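Side-chain contact in putative two-component sensor histidine kinase protein (Sinorhizobium meliloti, PDB 3HCY), which is probably a flavin-binding photoreceptor histidine kinase that uses ATP to phosphorylate a protein histidine, the chain here being its GAF domain: residues A130-L133 with G134-Q138. Numbering follows the deposited sequence.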
loop_
_atom_site.group_PDB
_atom_site.type_symbol
_atom_site.label_atom_id
_atom_site.label_comp_id
_atom_site.label_asym_id
_atom_site.label_seq_id
_atom_site.Cartn_x
_atom_site.Cartn_y
_atom_site.Cartn_z
ATOM N N ALA A 130 -2.763 -4.688 2.107
ATOM C CA ALA A 130 -3.642 -4.755 3.252
ATOM C C ALA A 130 -3.052 -3.981 4.440
ATOM O O ALA A 130 -3.791 -3.257 5.123
ATOM C CB ALA A 130 -3.877 -6.179 3.589
ATOM N N ARG A 131 -1.741 -4.079 4.694
ATOM C CA ARG A 131 -1.161 -3.240 5.777
ATOM C C ARG A 131 -1.369 -1.793 5.438
ATOM O O ARG A 131 -1.719 -0.980 6.306
ATOM C CB ARG A 131 0.336 -3.335 5.903
ATOM C CG ARG A 131 0.942 -4.682 6.061
ATOM C CD ARG A 131 2.555 -4.554 6.061
ATOM N NE ARG A 131 3.198 -5.861 6.304
ATOM C CZ ARG A 131 3.479 -6.355 7.505
ATOM N NH1 ARG A 131 3.229 -5.664 8.610
ATOM N NH2 ARG A 131 4.036 -7.537 7.609
ATOM N N GLN A 132 -1.096 -1.450 4.182
ATOM C CA GLN A 132 -1.096 -0.062 3.847
ATOM C C GLN A 132 -2.505 0.560 3.928
ATOM O O GLN A 132 -2.661 1.776 4.275
ATOM C CB GLN A 132 -0.478 0.178 2.491
ATOM C CG GLN A 132 -0.160 1.651 2.315
ATOM C CD GLN A 132 0.836 1.918 1.217
ATOM O OE1 GLN A 132 1.587 1.024 0.815
ATOM N NE2 GLN A 132 0.858 3.168 0.711
ATOM N N LEU A 133 -3.532 -0.255 3.613
ATOM C CA LEU A 133 -4.914 0.209 3.820
ATOM C C LEU A 133 -5.145 0.432 5.338
ATOM O O LEU A 133 -5.670 1.461 5.777
ATOM C CB LEU A 133 -5.915 -0.797 3.277
ATOM C CG LEU A 133 -7.404 -0.502 3.475
ATOM C CD1 LEU A 133 -7.808 0.775 2.743
ATOM C CD2 LEU A 133 -8.329 -1.681 3.029
ATOM N N GLY A 134 -4.732 -0.531 6.143
ATOM C CA GLY A 134 -4.921 -0.383 7.560
ATOM C C GLY A 134 -4.366 0.930 8.008
ATOM O O GLY A 134 -5.073 1.776 8.614
ATOM N N PHE A 135 -3.094 1.134 7.690
ATOM C CA PHE A 135 -2.433 2.329 8.145
ATOM C C PHE A 135 -3.026 3.602 7.603
ATOM O O PHE A 135 -3.115 4.610 8.314
ATOM C CB PHE A 135 -0.994 2.251 7.791
ATOM C CG PHE A 135 -0.241 1.241 8.594
ATOM C CD1 PHE A 135 -0.302 1.239 9.970
ATOM C CD2 PHE A 135 0.583 0.315 7.978
ATOM C CE1 PHE A 135 0.402 0.322 10.716
ATOM C CE2 PHE A 135 1.313 -0.577 8.755
ATOM C CZ PHE A 135 1.207 -0.560 10.137
ATOM N N SER A 136 -3.459 3.568 6.364
ATOM C CA SER A 136 -4.067 4.732 5.784
ATOM C C SER A 136 -5.360 5.062 6.503
ATOM O O SER A 136 -5.631 6.246 6.821
ATOM C CB SER A 136 -4.303 4.519 4.293
ATOM O OG SER A 136 -3.056 4.411 3.578
ATOM N N ILE A 137 -6.146 4.032 6.807
ATOM C CA ILE A 137 -7.345 4.247 7.609
ATOM C C ILE A 137 -7.003 4.723 9.050
ATOM O O ILE A 137 -7.521 5.740 9.515
ATOM C CB ILE A 137 -8.253 2.993 7.654
ATOM C CG1 ILE A 137 -8.760 2.622 6.244
ATOM C CG2 ILE A 137 -9.454 3.222 8.572
ATOM C CD1 ILE A 137 -9.464 1.283 6.204
ATOM N N GLN A 138 -6.131 4.003 9.746
ATOM C CA GLN A 138 -5.744 4.411 11.088
ATOM C C GLN A 138 -5.515 5.931 11.119
ATOM O O GLN A 138 -6.130 6.687 11.860
ATOM C CB GLN A 138 -4.470 3.646 11.478
ATOM C CG GLN A 138 -4.087 3.555 13.002
ATOM C CD GLN A 138 -3.227 2.275 13.328
ATOM O OE1 GLN A 138 -2.750 1.549 12.422
ATOM N NE2 GLN A 138 -3.076 1.976 14.627
#
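A130 O accepts the N-H of G134, its O lying 3.1 Å from G134 N, while its methyl turns inward onto L98 of strand 92-99. One residue on, R131 O receives F135 N at 2.9 Å in a nearly straight bond (N-H...O 171°). The F135 ring runs back along the helix beside this same carbonyl, which meets it obliquely: CG stands anti to its own carbonyl carbon (chi1 -71°), and this brings CE2 of F135 to 4.1 Å from R131 CB.

Q132 O takes two donors, S136 N at 2.9 Å and S136 OG at 2.8 Å, which reach it from opposite faces of its carbonyl plane. The second bond ties the hydroxyl of the buried S136 back to the preceding turn. L133 O then takes I137 N at 2.8 Å. Beside that bond the two side chains cross, CD1 of I137 lying 3.9 Å from CG of L133, and together they reach strand 23-29 at I26 and L28.

R131, Q132, F135 and S136 pack on G17, T11, D13 and A10 of the second subunit, respectively. This is regular i to i+4 alpha-helical bonding with a serine hydroxyl bonded to the preceding turn, in a GAF-domain helix that covers the antiparallel sheet and contributes to the dimer interface.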